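Phospholipase C-beta (PLC-beta) (Sepia officinalis, PDB 3QR0) is a phospholipase C-beta, a multidomain protein that combines PH, EF-hand-like and C2 domains with a TIM-barrel core holding a bound calcium ion. Local coordinates at residues L67-I73 with V137-Y142. Numbering follows the deposited sequence.
Sequences LAYVRDI and VFSYAY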
# COMPACT_ATOMS: atom_id res chain seq x y z
N LEU A 67 4.54 1.62 -15.43
CA LEU A 67 3.19 1.66 -14.87
C LEU A 67 3.16 1.36 -13.36
O LEU A 67 2.15 1.63 -12.71
CB LEU A 67 2.26 0.71 -15.63
CG LEU A 67 1.99 1.06 -17.09
CD1 LEU A 67 0.99 0.10 -17.69
CD2 LEU A 67 1.49 2.50 -17.24
N ALA A 68 4.26 0.83 -12.83
CA ALA A 68 4.42 0.66 -11.38
C ALA A 68 4.29 1.98 -10.60
O ALA A 68 3.97 1.95 -9.42
CB ALA A 68 5.77 0.01 -11.08
N TYR A 69 4.55 3.11 -11.25
CA TYR A 69 4.47 4.41 -10.59
C TYR A 69 3.38 5.32 -11.16
O TYR A 69 3.29 6.49 -10.79
CB TYR A 69 5.85 5.07 -10.61
CG TYR A 69 6.92 4.10 -10.15
CD1 TYR A 69 6.89 3.55 -8.87
CD2 TYR A 69 7.94 3.69 -11.01
CE1 TYR A 69 7.85 2.63 -8.46
CE2 TYR A 69 8.90 2.77 -10.60
CZ TYR A 69 8.85 2.25 -9.33
OH TYR A 69 9.80 1.35 -8.92
N VAL A 70 2.55 4.79 -12.05
CA VAL A 70 1.41 5.55 -12.57
C VAL A 70 0.33 5.58 -11.49
O VAL A 70 0.01 4.55 -10.89
CB VAL A 70 0.87 4.96 -13.89
CG1 VAL A 70 -0.52 5.50 -14.19
CG2 VAL A 70 1.84 5.27 -15.04
N ARG A 71 -0.18 6.78 -11.23
CA ARG A 71 -1.13 7.01 -10.14
C ARG A 71 -2.55 7.17 -10.63
O ARG A 71 -3.50 6.70 -10.01
CB ARG A 71 -0.71 8.26 -9.36
CG ARG A 71 0.65 8.14 -8.70
CD ARG A 71 0.66 7.11 -7.60
NE ARG A 71 2.00 6.81 -7.11
CZ ARG A 71 2.27 6.05 -6.06
NH1 ARG A 71 1.29 5.50 -5.34
NH2 ARG A 71 3.52 5.83 -5.70
N ASP A 72 -2.71 7.85 -11.76
CA ASP A 72 -4.01 8.01 -12.35
C ASP A 72 -3.88 8.31 -13.83
O ASP A 72 -2.83 8.79 -14.29
CB ASP A 72 -4.78 9.13 -11.65
CG ASP A 72 -6.30 8.93 -11.70
OD1 ASP A 72 -6.79 7.98 -12.36
OD2 ASP A 72 -7.01 9.75 -11.08
N ILE A 73 -4.93 8.00 -14.57
CA ILE A 73 -5.09 8.43 -15.94
C ILE A 73 -6.54 8.84 -16.08
O ILE A 73 -7.45 8.12 -15.65
CB ILE A 73 -4.67 7.33 -16.96
CG1 ILE A 73 -4.94 7.80 -18.39
CG2 ILE A 73 -5.35 6.00 -16.66
CD1 ILE A 73 -4.27 6.95 -19.45
N VAL A 137 -5.24 1.45 -19.05
CA VAL A 137 -4.01 1.80 -18.35
C VAL A 137 -4.21 1.88 -16.83
O VAL A 137 -3.36 1.43 -16.07
CB VAL A 137 -3.41 3.11 -18.88
CG1 VAL A 137 -2.23 3.55 -18.02
CG2 VAL A 137 -2.97 2.93 -20.32
N PHE A 138 -5.35 2.42 -16.40
CA PHE A 138 -5.65 2.47 -14.97
C PHE A 138 -5.68 1.05 -14.39
O PHE A 138 -5.07 0.80 -13.35
CB PHE A 138 -6.97 3.19 -14.69
CG PHE A 138 -7.21 3.45 -13.23
CD1 PHE A 138 -6.73 4.62 -12.64
CD2 PHE A 138 -7.87 2.53 -12.44
CE1 PHE A 138 -6.92 4.87 -11.28
CE2 PHE A 138 -8.07 2.77 -11.07
CZ PHE A 138 -7.59 3.95 -10.50
N SER A 139 -6.38 0.14 -15.07
CA SER A 139 -6.47 -1.24 -14.59
C SER A 139 -5.08 -1.90 -14.49
O SER A 139 -4.86 -2.68 -13.57
CB SER A 139 -7.43 -2.09 -15.45
OG SER A 139 -6.88 -2.40 -16.71
N TYR A 140 -4.16 -1.58 -15.39
CA TYR A 140 -2.81 -2.16 -15.34
C TYR A 140 -1.98 -1.59 -14.20
O TYR A 140 -1.20 -2.31 -13.59
CB TYR A 140 -2.01 -1.95 -16.64
CG TYR A 140 -2.73 -2.27 -17.92
CD1 TYR A 140 -3.65 -3.32 -18.01
CD2 TYR A 140 -2.47 -1.54 -19.07
CE1 TYR A 140 -4.31 -3.59 -19.22
CE2 TYR A 140 -3.11 -1.80 -20.26
CZ TYR A 140 -4.03 -2.82 -20.33
OH TYR A 140 -4.66 -3.05 -21.54
N ALA A 141 -2.16 -0.29 -13.93
CA ALA A 141 -1.44 0.39 -12.86
C ALA A 141 -1.89 -0.08 -11.48
O ALA A 141 -1.10 -0.03 -10.54
CB ALA A 141 -1.60 1.91 -12.97
N TYR A 142 -3.15 -0.49 -11.37
CA TYR A 142 -3.70 -0.96 -10.09
C TYR A 142 -3.95 -2.46 -10.06
O TYR A 142 -4.71 -2.96 -9.24
CB TYR A 142 -4.97 -0.17 -9.74
CG TYR A 142 -4.59 1.23 -9.31
CD1 TYR A 142 -4.40 1.53 -7.97
CD2 TYR A 142 -4.34 2.21 -10.24
CE1 TYR A 142 -4.02 2.80 -7.56
CE2 TYR A 142 -3.94 3.49 -9.85
CZ TYR A 142 -3.78 3.78 -8.51
OH TYR A 142 -3.39 5.04 -8.12
O HOH W 1 1.33 -0.47 -11.08
O HOH W 2 -1.77 5.36 -5.87
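With CG opposite its own carbonyl carbon (chi1 -73°), Tyr142 carries its hydroxyl end to Arg71 O, and Phe138, with CG opposite its backbone N (chi1 -171°), brings its ring up to Asp72. The Tyr142 hydroxyl donates to Arg71 O at 2.5 Å, a short bond in the carbonyl plane on a lone pair, with a C=O...O angle of 127°. A water accepts from Arg71 NH1 and donates to Tyr142 OH, while Arg71 NH2 is bonded to Ser754. The Tyr142 ring lies nearly parallel to the Phe138 ring but displaced, its CD2 3.7 Å above the Phe138 plane, over the centre. Asp72 OD1 lies 3.3 Å from Phe138 CE1; this carboxylate oxygen also forms a salt bridge with Lys406, which makes a cation-pi contact with the same ring. On the apolar side, Ile73 CG2 packs 3.8 Å from Phe138 CB, and Leu67 reaches Val137 CG1 with CD2 (3.9 Å) and Tyr140 CB with CD1. Ala141 CB rests on Val70 CG1 at 3.9 Å, and a second water donates to both Leu67 O and Ala141 O, linking Leu67 to the last turn of the helix. Segments 70-73 and 137-141, parts of edge strand 70-75 and PH-domain C-terminal helix 127-141, run nearly antiparallel. Arg71 and Asp72 form a classic beta bulge opposite Cys109 of strand 105-110, Leu52 of strand 51-54 backs Leu67 and Val137, and helix 354-361 brings Leu361 against Asp72, Phe138 and Tyr142.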